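Local coordinates for protein cytosolic IMP-GMP specific 5'-nucleotidase (PDB 4OHF) that probably hydrolyses the 5'-phosphate of purine nucleotides such as IMP and GMP, using magnesium in an active site of the HAD type, at residues D23-Y31 and Y215-A223; F36-K45 and S127-Q138. One frame throughout, in Å; residues are numbered along the deposited sequence.

Interaction 1: residues D23-Y31 and Y215-A223; sequences DMDHTLIRY and YSKLLLDYA. With MG (magnesium ion), chain J; PO4 (phosphate ion), chain H.
Met-24 lays its sulfur and terminal methyl over helix 215-223, a knob in the hole formed by Tyr-215, Ser-216, Leu-219 and Leu-220. It is the second residue of the DxDxT signature (DMDHT) of the HAD fold, whose squiggle is helix 24-28 with its pi-type turn and whose flap pairs strand 30-31 with 185-186. Helix 213-224 follows strand 204-208, the parallel neighbour of strand 19-22. The short segment axes run 22° from parallel but 11.6 Å apart, so long side chains span the gap. Met-24 does this with an extended chain that bends only at its end (chi3 76°), which sets CE 3.3 Å from OG of Ser-216, a hydroxyl bonded to O of Glu-212, just before the helix. SD faces CG of Leu-220 at 4.0 Å. Next, CD1 of Ile-29 meets CD2 of Leu-219 at 3.4 Å and CD2 of Leu-220 at 3.7 Å.

Polar groups border this apolar patch. Tyr-215 and Tyr-31 approach from opposite directions, and OH of Tyr-215 donates to OH of Tyr-31 (2.6 Å), near the plane of the Tyr-31 ring. Tyr-31 donates to OD1 of Asp-25, while OD2 of Asp-25 bonds Ser-211. Each carboxylate oxygen thus has a partner, which would fix the group's rotation. Magnesium is bound by both carboxylate oxygens of Asp-23, by Asp-303, by O2 of the phosphate, by water 1 and, through its backbone O at 2.1 Å, by Asp-25. On this phosphate, probably from the crystallisation liquor, O3 accepts the backbone N-H of Asp-25 (2.7 Å, N-H...O angle 154°).

Interaction 2: residues F36-K45 and S127-Q138; sequences FESLVYDLVK and SFSIAFCILYGQ
Tyr-41 drives its ring into a hole on helix 129-138 bounded by Ala-131, Ile-134, Leu-135 and Gln-138. Its CG stands anti to the backbone N (chi1 176°), a torsion that sends the ring across the neighbouring helix, where CE2 comes 4.0 Å from both CG2 of Ile-134 and CB of Leu-135. The backbones can close in at this point because Ala-131 has only a methyl: the CA atoms of Tyr-41 and Ala-131 are 5.4 Å apart, and the segment axes approach to 8.9 Å at a signed angle of -48°. Val-44 and Val-40 extend the tight part, with CG1 of Val-44 3.6 Å from CD2 of Leu-135 and CG1 of Val-40 3.7 Å from CB of Phe-128.

Both ends are polar, but one is less enclosed. There the Tyr-41 hydroxyl donates to OE1 of Gln-138 (2.6 Å), with the ring and amide planes turned 55° apart; Gln-138 and the nearby Lys-45 are partly exposed, and their nitrogens bond the carbonyls of Lys-62 and Phe-61. At the other end Glu-37 is buried, with water 2 beside it; it bends at chi2 and reaches the first turn of helix 129-138. Its OE1 takes a weak, bent bond from the N-H of Ala-131 (3.3 Å), and water 2 links OE2 to the N-H of Ile-130, so one carboxylate serves two backbone donors of that turn, one directly and one through solvent.

Both helices lie between the flap strands 30-31 and 185-186, where C1-type caps of HAD enzymes are inserted. Helix 153-170 packs on Phe-128 and Leu-43, helix 172-178 on Leu-39, and strand 73-75 on Phe-132 and Tyr-136.

Both contacts are largely buried, but they sit in different parts of the fold, their centres 21 Å apart. Interaction 1 joins two elements at neighbouring strands of the main sheet and ends at the metal; interaction 2 pairs two helices of the segment inserted into the flap hairpin, probably a C1-type cap. In interaction 1 the polar groups gather on the side of the metal and phosphate, whereas interaction 2 is apolar helix packing with polar groups at its two ends. The two meet where strand 30-31 leads into helix 33-51: His-26 CE1 lies 3.6 Å from Phe-36 CZ, and the side chain of Ser-127 lies about 6 Å from magnesium.

Interaction 1: residues D23-Y31 and Y215-A223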
loop_
_atom_site.group_PDB
_atom_site.type_symbol
_atom_site.label_atom_id
_atom_site.label_comp_id
_atom_site.label_asym_id
_atom_site.label_seq_id
_atom_site.Cartn_x
_atom_site.Cartn_y
_atom_site.Cartn_z
ATOM N N ASP B 23 -2.142 -31.481 -7.781
ATOM C CA ASP B 23 -3.105 -31.072 -6.772
ATOM C C ASP B 23 -3.995 -32.318 -6.687
ATOM O O ASP B 23 -4.247 -32.948 -7.702
ATOM C CB ASP B 23 -3.871 -29.863 -7.322
ATOM C CG ASP B 23 -5.142 -29.555 -6.562
ATOM O OD1 ASP B 23 -6.064 -30.392 -6.543
ATOM O OD2 ASP B 23 -5.226 -28.452 -5.994
ATOM N N MET B 24 -4.460 -32.697 -5.503
ATOM C CA MET B 24 -5.296 -33.898 -5.406
ATOM C C MET B 24 -6.796 -33.701 -5.646
ATOM O O MET B 24 -7.334 -34.174 -6.650
ATOM C CB MET B 24 -5.099 -34.594 -4.058
ATOM C CG MET B 24 -6.002 -35.790 -3.883
ATOM S SD MET B 24 -5.823 -36.683 -2.307
ATOM C CE MET B 24 -6.661 -35.590 -1.181
ATOM N N ASP B 25 -7.479 -33.023 -4.733
ATOM C CA ASP B 25 -8.911 -32.820 -4.882
ATOM C C ASP B 25 -9.276 -31.923 -6.060
ATOM O O ASP B 25 -8.996 -30.732 -6.051
ATOM C CB ASP B 25 -9.501 -32.270 -3.580
ATOM C CG ASP B 25 -9.408 -33.268 -2.427
ATOM O OD1 ASP B 25 -10.010 -34.362 -2.512
ATOM O OD2 ASP B 25 -8.721 -32.961 -1.433
ATOM N N HIS B 26 -9.888 -32.527 -7.076
ATOM C CA HIS B 26 -10.340 -31.872 -8.312
ATOM C C HIS B 26 -9.325 -31.842 -9.448
ATOM O O HIS B 26 -9.660 -31.418 -10.554
ATOM C CB HIS B 26 -10.866 -30.456 -8.052
ATOM C CG HIS B 26 -12.003 -30.406 -7.083
ATOM N ND1 HIS B 26 -11.839 -30.073 -5.754
ATOM C CD2 HIS B 26 -13.316 -30.705 -7.233
ATOM C CE1 HIS B 26 -12.998 -30.171 -5.127
ATOM N NE2 HIS B 26 -13.911 -30.551 -6.002
ATOM N N THR B 27 -8.091 -32.277 -9.199
ATOM C CA THR B 27 -7.118 -32.318 -10.284
ATOM C C THR B 27 -6.828 -33.789 -10.549
ATOM O O THR B 27 -7.312 -34.344 -11.534
ATOM C CB THR B 27 -5.813 -31.552 -9.947
ATOM O OG1 THR B 27 -6.109 -30.164 -9.772
ATOM C CG2 THR B 27 -4.801 -31.688 -11.080
ATOM N N LEU B 28 -6.066 -34.425 -9.663
ATOM C CA LEU B 28 -5.737 -35.847 -9.804
ATOM C C LEU B 28 -6.956 -36.727 -9.593
ATOM O O LEU B 28 -7.123 -37.734 -10.275
ATOM C CB LEU B 28 -4.663 -36.265 -8.799
ATOM C CG LEU B 28 -4.375 -37.763 -8.667
ATOM C CD1 LEU B 28 -3.918 -38.362 -10.000
ATOM C CD2 LEU B 28 -3.305 -37.945 -7.610
ATOM N N ILE B 29 -7.790 -36.361 -8.624
ATOM C CA ILE B 29 -9.000 -37.118 -8.334
ATOM C C ILE B 29 -10.230 -36.303 -8.732
ATOM O O ILE B 29 -10.463 -35.216 -8.215
ATOM C CB ILE B 29 -9.051 -37.472 -6.845
ATOM C CG1 ILE B 29 -7.948 -38.489 -6.550
ATOM C CG2 ILE B 29 -10.414 -38.027 -6.469
ATOM C CD1 ILE B 29 -7.808 -38.848 -5.085
ATOM N N ARG B 30 -11.020 -36.829 -9.659
ATOM C CA ARG B 30 -12.200 -36.098 -10.122
ATOM C C ARG B 30 -13.440 -36.221 -9.229
ATOM O O ARG B 30 -13.724 -37.276 -8.657
ATOM C CB ARG B 30 -12.540 -36.518 -11.559
ATOM C CG ARG B 30 -12.396 -35.397 -12.584
ATOM C CD ARG B 30 -11.533 -35.783 -13.765
ATOM N NE ARG B 30 -12.049 -36.941 -14.499
ATOM C CZ ARG B 30 -13.226 -37.003 -15.116
ATOM N NH1 ARG B 30 -14.049 -35.963 -15.103
ATOM N NH2 ARG B 30 -13.579 -38.118 -15.745
ATOM N N TYR B 31 -14.163 -35.114 -9.102
ATOM C CA TYR B 31 -15.384 -35.063 -8.309
ATOM C C TYR B 31 -16.570 -34.700 -9.180
ATOM O O TYR B 31 -16.429 -34.016 -10.193
ATOM C CB TYR B 31 -15.283 -34.006 -7.204
ATOM C CG TYR B 31 -14.467 -34.408 -5.998
ATOM C CD1 TYR B 31 -15.071 -35.000 -4.893
ATOM C CD2 TYR B 31 -13.094 -34.165 -5.948
ATOM C CE1 TYR B 31 -14.332 -35.337 -3.763
ATOM C CE2 TYR B 31 -12.350 -34.497 -4.830
ATOM C CZ TYR B 31 -12.977 -35.084 -3.740
ATOM O OH TYR B 31 -12.245 -35.428 -2.628
ATOM N N TYR B 215 -7.131 -38.543 5.091
ATOM C CA TYR B 215 -8.143 -38.406 4.048
ATOM C C TYR B 215 -7.578 -38.722 2.667
ATOM O O TYR B 215 -8.255 -39.336 1.847
ATOM C CB TYR B 215 -8.711 -36.984 4.064
ATOM C CG TYR B 215 -9.717 -36.698 2.977
ATOM C CD1 TYR B 215 -11.033 -37.139 3.077
ATOM C CD2 TYR B 215 -9.351 -35.972 1.848
ATOM C CE1 TYR B 215 -11.960 -36.858 2.079
ATOM C CE2 TYR B 215 -10.269 -35.690 0.846
ATOM C CZ TYR B 215 -11.575 -36.135 0.966
ATOM O OH TYR B 215 -12.484 -35.859 -0.035
ATOM N N SER B 216 -6.340 -38.310 2.416
ATOM C CA SER B 216 -5.708 -38.554 1.127
ATOM C C SER B 216 -5.422 -40.015 0.891
ATOM O O SER B 216 -5.492 -40.493 -0.236
ATOM C CB SER B 216 -4.389 -37.790 1.014
ATOM O OG SER B 216 -4.598 -36.417 1.253
ATOM N N LYS B 217 -5.076 -40.724 1.956
ATOM C CA LYS B 217 -4.763 -42.143 1.850
ATOM C C LYS B 217 -6.006 -42.913 1.441
ATOM O O LYS B 217 -5.931 -43.832 0.627
ATOM C CB LYS B 217 -4.223 -42.672 3.189
ATOM C CG LYS B 217 -3.442 -43.970 3.059
ATOM C CD LYS B 217 -2.676 -44.336 4.328
ATOM C CE LYS B 217 -3.610 -44.754 5.453
ATOM N NZ LYS B 217 -2.859 -45.270 6.634
ATOM N N LEU B 218 -7.148 -42.515 2.000
ATOM C CA LEU B 218 -8.431 -43.145 1.705
ATOM C C LEU B 218 -8.837 -42.891 0.251
ATOM O O LEU B 218 -9.062 -43.824 -0.532
ATOM C CB LEU B 218 -9.503 -42.559 2.602
ATOM C CG LEU B 218 -10.663 -43.447 3.024
ATOM C CD1 LEU B 218 -11.776 -42.516 3.479
ATOM C CD2 LEU B 218 -11.138 -44.357 1.910
ATOM N N LEU B 219 -8.924 -41.612 -0.101
ATOM C CA LEU B 219 -9.330 -41.203 -1.433
ATOM C C LEU B 219 -8.414 -41.698 -2.558
ATOM O O LEU B 219 -8.887 -42.117 -3.615
ATOM C CB LEU B 219 -9.432 -39.683 -1.486
ATOM C CG LEU B 219 -10.355 -39.149 -2.581
ATOM C CD1 LEU B 219 -11.803 -39.328 -2.153
ATOM C CD2 LEU B 219 -10.061 -37.680 -2.820
ATOM N N LEU B 220 -7.104 -41.644 -2.342
ATOM C CA LEU B 220 -6.174 -42.094 -3.366
ATOM C C LEU B 220 -6.360 -43.574 -3.616
ATOM O O LEU B 220 -6.353 -44.026 -4.761
ATOM C CB LEU B 220 -4.729 -41.808 -2.953
ATOM C CG LEU B 220 -4.296 -40.343 -3.072
ATOM C CD1 LEU B 220 -2.898 -40.160 -2.508
ATOM C CD2 LEU B 220 -4.337 -39.925 -4.521
ATOM N N ASP B 221 -6.528 -44.323 -2.537
ATOM C CA ASP B 221 -6.750 -45.761 -2.609
ATOM C C ASP B 221 -8.054 -46.024 -3.359
ATOM O O ASP B 221 -8.063 -46.744 -4.345
ATOM C CB ASP B 221 -6.843 -46.323 -1.193
ATOM C CG ASP B 221 -6.736 -47.835 -1.146
ATOM O OD1 ASP B 221 -6.809 -48.386 -0.032
ATOM O OD2 ASP B 221 -6.574 -48.473 -2.203
ATOM N N TYR B 222 -9.148 -45.422 -2.895
ATOM C CA TYR B 222 -10.452 -45.600 -3.524
ATOM C C TYR B 222 -10.464 -45.309 -5.028
ATOM O O TYR B 222 -11.067 -46.056 -5.807
ATOM C CB TYR B 222 -11.504 -44.710 -2.834
ATOM C CG TYR B 222 -12.873 -44.743 -3.493
ATOM C CD1 TYR B 222 -13.790 -45.760 -3.207
ATOM C CD2 TYR B 222 -13.233 -43.786 -4.434
ATOM C CE1 TYR B 222 -15.034 -45.818 -3.849
ATOM C CE2 TYR B 222 -14.466 -43.832 -5.078
ATOM C CZ TYR B 222 -15.365 -44.852 -4.785
ATOM O OH TYR B 222 -16.584 -44.906 -5.440
ATOM N N ALA B 223 -9.795 -44.236 -5.442
ATOM C CA ALA B 223 -9.804 -43.841 -6.848
ATOM C C ALA B 223 -8.694 -44.338 -7.775
ATOM O O ALA B 223 -8.827 -44.239 -8.993
ATOM C CB ALA B 223 -9.902 -42.321 -6.942
HETATM MG MG MG J . -7.693 -29.037 -5.943
HETATM P P PO4 H . -6.336 -30.169 -2.789
HETATM O O1 PO4 H . -7.190 -30.206 -1.572
HETATM O O2 PO4 H . -7.109 -29.649 -3.935
HETATM O O3 PO4 H . -5.859 -31.545 -3.100
HETATM O O4 PO4 H . -5.178 -29.271 -2.548
HETATM O O HOH W 1 -8.433 -27.590 -4.644
#

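Interaction 2: residues F36-K45 and S127-Q138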
loop_
_atom_site.group_PDB
_atom_site.type_symbol
_atom_site.label_atom_id
_atom_site.label_comp_id
_atom_site.label_asym_id
_atom_site.label_seq_id
_atom_site.Cartn_x
_atom_site.Cartn_y
_atom_site.Cartn_z
ATOM N N PHE B 36 -21.031 -32.115 -5.608
ATOM C CA PHE B 36 -20.091 -31.499 -4.692
ATOM C C PHE B 36 -20.447 -30.038 -4.397
ATOM O O PHE B 36 -20.393 -29.612 -3.236
ATOM C CB PHE B 36 -18.672 -31.625 -5.250
ATOM C CG PHE B 36 -17.619 -31.014 -4.380
ATOM C CD1 PHE B 36 -17.380 -29.642 -4.409
ATOM C CD2 PHE B 36 -16.874 -31.808 -3.511
ATOM C CE1 PHE B 36 -16.414 -29.068 -3.577
ATOM C CE2 PHE B 36 -15.907 -31.241 -2.672
ATOM C CZ PHE B 36 -15.679 -29.869 -2.707
ATOM N N GLU B 37 -20.811 -29.271 -5.428
ATOM C CA GLU B 37 -21.178 -27.870 -5.213
ATOM C C GLU B 37 -22.384 -27.840 -4.291
ATOM O O GLU B 37 -22.417 -27.098 -3.321
ATOM C CB GLU B 37 -21.553 -27.168 -6.519
ATOM C CG GLU B 37 -20.404 -26.756 -7.405
ATOM C CD GLU B 37 -19.465 -25.742 -6.761
ATOM O OE1 GLU B 37 -19.857 -25.051 -5.793
ATOM O OE2 GLU B 37 -18.318 -25.632 -7.253
ATOM N N SER B 38 -23.373 -28.661 -4.615
ATOM C CA SER B 38 -24.590 -28.757 -3.827
ATOM C C SER B 38 -24.310 -29.040 -2.355
ATOM O O SER B 38 -24.905 -28.407 -1.478
ATOM C CB SER B 38 -25.491 -29.847 -4.394
ATOM O OG SER B 38 -26.618 -30.017 -3.556
ATOM N N LEU B 39 -23.410 -29.983 -2.081
ATOM C CA LEU B 39 -23.075 -30.314 -0.706
ATOM C C LEU B 39 -22.561 -29.045 -0.030
ATOM O O LEU B 39 -23.091 -28.624 1.004
ATOM C CB LEU B 39 -21.992 -31.393 -0.659
ATOM C CG LEU B 39 -21.957 -32.368 0.526
ATOM C CD1 LEU B 39 -20.524 -32.788 0.764
ATOM C CD2 LEU B 39 -22.527 -31.739 1.788
ATOM N N VAL B 40 -21.533 -28.434 -0.620
ATOM C CA VAL B 40 -20.959 -27.213 -0.069
ATOM C C VAL B 40 -22.050 -26.185 0.158
ATOM O O VAL B 40 -22.075 -25.523 1.189
ATOM C CB VAL B 40 -19.886 -26.601 -0.994
ATOM C CG1 VAL B 40 -19.432 -25.255 -0.444
ATOM C CG2 VAL B 40 -18.694 -27.535 -1.089
ATOM N N TYR B 41 -22.954 -26.048 -0.797
ATOM C CA TYR B 41 -24.043 -25.102 -0.645
ATOM C C TYR B 41 -24.815 -25.438 0.637
ATOM O O TYR B 41 -24.934 -24.590 1.532
ATOM C CB TYR B 41 -24.954 -25.155 -1.871
ATOM C CG TYR B 41 -26.193 -24.281 -1.788
ATOM C CD1 TYR B 41 -27.388 -24.785 -1.280
ATOM C CD2 TYR B 41 -26.181 -22.968 -2.259
ATOM C CE1 TYR B 41 -28.538 -24.011 -1.251
ATOM C CE2 TYR B 41 -27.324 -22.185 -2.231
ATOM C CZ TYR B 41 -28.503 -22.712 -1.726
ATOM O OH TYR B 41 -29.650 -21.950 -1.696
ATOM N N ASP B 42 -25.316 -26.673 0.742
ATOM C CA ASP B 42 -26.057 -27.083 1.933
ATOM C C ASP B 42 -25.268 -26.845 3.221
ATOM O O ASP B 42 -25.695 -26.089 4.082
ATOM C CB ASP B 42 -26.448 -28.558 1.862
ATOM C CG ASP B 42 -27.407 -28.860 0.726
ATOM O OD1 ASP B 42 -28.130 -27.940 0.291
ATOM O OD2 ASP B 42 -27.450 -30.025 0.274
ATOM N N LEU B 43 -24.114 -27.486 3.360
ATOM C CA LEU B 43 -23.316 -27.311 4.567
ATOM C C LEU B 43 -23.134 -25.838 4.944
ATOM O O LEU B 43 -23.256 -25.486 6.115
ATOM C CB LEU B 43 -21.940 -27.970 4.402
ATOM C CG LEU B 43 -21.920 -29.472 4.140
ATOM C CD1 LEU B 43 -20.500 -29.938 3.907
ATOM C CD2 LEU B 43 -22.542 -30.199 5.317
ATOM N N VAL B 44 -22.843 -24.985 3.962
ATOM C CA VAL B 44 -22.624 -23.553 4.203
ATOM C C VAL B 44 -23.900 -22.824 4.580
ATOM O O VAL B 44 -23.891 -21.956 5.450
ATOM C CB VAL B 44 -22.022 -22.846 2.960
ATOM C CG1 VAL B 44 -21.986 -21.340 3.169
ATOM C CG2 VAL B 44 -20.621 -23.349 2.706
ATOM N N LYS B 45 -24.993 -23.167 3.913
ATOM C CA LYS B 45 -26.276 -22.540 4.196
ATOM C C LYS B 45 -26.716 -22.933 5.601
ATOM O O LYS B 45 -27.301 -22.135 6.335
ATOM C CB LYS B 45 -27.317 -22.985 3.169
ATOM C CG LYS B 45 -28.630 -22.229 3.249
ATOM C CD LYS B 45 -29.574 -22.661 2.151
ATOM C CE LYS B 45 -29.818 -24.160 2.208
ATOM N NZ LYS B 45 -30.799 -24.605 1.184
ATOM N N SER B 127 -13.151 -23.793 -5.604
ATOM C CA SER B 127 -14.030 -24.907 -5.920
ATOM C C SER B 127 -15.444 -24.682 -5.379
ATOM O O SER B 127 -16.354 -25.466 -5.653
ATOM C CB SER B 127 -13.454 -26.200 -5.336
ATOM O OG SER B 127 -13.162 -26.052 -3.953
ATOM N N PHE B 128 -15.619 -23.620 -4.591
ATOM C CA PHE B 128 -16.924 -23.296 -4.015
ATOM C C PHE B 128 -17.422 -21.921 -4.430
ATOM O O PHE B 128 -18.337 -21.387 -3.817
ATOM C CB PHE B 128 -16.885 -23.410 -2.481
ATOM C CG PHE B 128 -15.653 -22.819 -1.855
ATOM C CD1 PHE B 128 -15.519 -21.436 -1.714
ATOM C CD2 PHE B 128 -14.604 -23.641 -1.435
ATOM C CE1 PHE B 128 -14.345 -20.869 -1.160
ATOM C CE2 PHE B 128 -13.420 -23.092 -0.879
ATOM C CZ PHE B 128 -13.294 -21.704 -0.741
ATOM N N SER B 129 -16.826 -21.365 -5.483
ATOM C CA SER B 129 -17.206 -20.053 -5.989
ATOM C C SER B 129 -18.633 -19.999 -6.503
ATOM O O SER B 129 -19.372 -19.065 -6.219
ATOM C CB SER B 129 -16.267 -19.624 -7.117
ATOM O OG SER B 129 -15.075 -19.064 -6.592
ATOM N N ILE B 130 -19.011 -21.001 -7.276
ATOM C CA ILE B 130 -20.338 -21.057 -7.836
ATOM C C ILE B 130 -21.384 -21.156 -6.739
ATOM O O ILE B 130 -22.404 -20.478 -6.796
ATOM C CB ILE B 130 -20.434 -22.226 -8.830
ATOM C CG1 ILE B 130 -19.775 -21.800 -10.146
ATOM C CG2 ILE B 130 -21.880 -22.643 -9.031
ATOM C CD1 ILE B 130 -19.572 -22.909 -11.160
ATOM N N ALA B 131 -21.135 -21.979 -5.732
ATOM C CA ALA B 131 -22.083 -22.099 -4.632
ATOM C C ALA B 131 -22.142 -20.748 -3.911
ATOM O O ALA B 131 -23.224 -20.256 -3.560
ATOM C CB ALA B 131 -21.642 -23.187 -3.669
ATOM N N PHE B 132 -20.976 -20.145 -3.708
ATOM C CA PHE B 132 -20.897 -18.859 -3.036
ATOM C C PHE B 132 -21.806 -17.844 -3.722
ATOM O O PHE B 132 -22.602 -17.174 -3.060
ATOM C CB PHE B 132 -19.457 -18.340 -3.043
ATOM C CG PHE B 132 -19.195 -17.238 -2.042
ATOM C CD1 PHE B 132 -19.979 -16.091 -2.018
ATOM C CD2 PHE B 132 -18.148 -17.344 -1.131
ATOM C CE1 PHE B 132 -19.727 -15.061 -1.104
ATOM C CE2 PHE B 132 -17.887 -16.319 -0.208
ATOM C CZ PHE B 132 -18.683 -15.176 -0.200
ATOM N N CYS B 133 -21.684 -17.737 -5.043
ATOM C CA CYS B 133 -22.482 -16.792 -5.823
ATOM C C CYS B 133 -23.974 -17.032 -5.707
ATOM O O CYS B 133 -24.733 -16.103 -5.454
ATOM C CB CYS B 133 -22.078 -16.830 -7.295
ATOM S SG CYS B 133 -20.516 -16.008 -7.654
ATOM N N ILE B 134 -24.399 -18.273 -5.896
ATOM C CA ILE B 134 -25.815 -18.593 -5.799
ATOM C C ILE B 134 -26.349 -18.229 -4.413
ATOM O O ILE B 134 -27.349 -17.512 -4.289
ATOM C CB ILE B 134 -26.070 -20.078 -6.048
ATOM C CG1 ILE B 134 -25.684 -20.433 -7.487
ATOM C CG2 ILE B 134 -27.530 -20.394 -5.769
ATOM C CD1 ILE B 134 -25.764 -21.908 -7.795
ATOM N N LEU B 135 -25.674 -18.712 -3.372
ATOM C CA LEU B 135 -26.100 -18.414 -2.017
ATOM C C LEU B 135 -26.126 -16.906 -1.759
ATOM O O LEU B 135 -27.147 -16.369 -1.338
ATOM C CB LEU B 135 -25.179 -19.086 -1.006
ATOM C CG LEU B 135 -25.586 -18.866 0.457
ATOM C CD1 LEU B 135 -27.006 -19.331 0.629
ATOM C CD2 LEU B 135 -24.668 -19.618 1.405
ATOM N N TYR B 136 -25.011 -16.222 -2.014
ATOM C CA TYR B 136 -24.938 -14.785 -1.786
ATOM C C TYR B 136 -26.059 -14.068 -2.514
ATOM O O TYR B 136 -26.680 -13.154 -1.980
ATOM C CB TYR B 136 -23.604 -14.227 -2.259
ATOM C CG TYR B 136 -23.407 -12.772 -1.899
ATOM C CD1 TYR B 136 -23.222 -12.381 -0.576
ATOM C CD2 TYR B 136 -23.401 -11.787 -2.881
ATOM C CE1 TYR B 136 -23.031 -11.043 -0.236
ATOM C CE2 TYR B 136 -23.214 -10.443 -2.556
ATOM C CZ TYR B 136 -23.030 -10.078 -1.233
ATOM O OH TYR B 136 -22.861 -8.751 -0.914
ATOM N N GLY B 137 -26.319 -14.486 -3.742
ATOM C CA GLY B 137 -27.379 -13.856 -4.496
ATOM C C GLY B 137 -28.700 -13.940 -3.761
ATOM O O GLY B 137 -29.379 -12.934 -3.573
ATOM N N GLN B 138 -29.070 -15.146 -3.340
ATOM C CA GLN B 138 -30.323 -15.357 -2.624
ATOM C C GLN B 138 -30.352 -14.612 -1.300
ATOM O O GLN B 138 -31.376 -14.049 -0.926
ATOM C CB GLN B 138 -30.536 -16.848 -2.397
ATOM C CG GLN B 138 -30.693 -17.625 -3.694
ATOM C CD GLN B 138 -30.533 -19.119 -3.495
ATOM O OE1 GLN B 138 -29.639 -19.559 -2.764
ATOM N NE2 GLN B 138 -31.381 -19.908 -4.152
HETATM O O HOH W 2 -17.127 -23.455 -8.076
#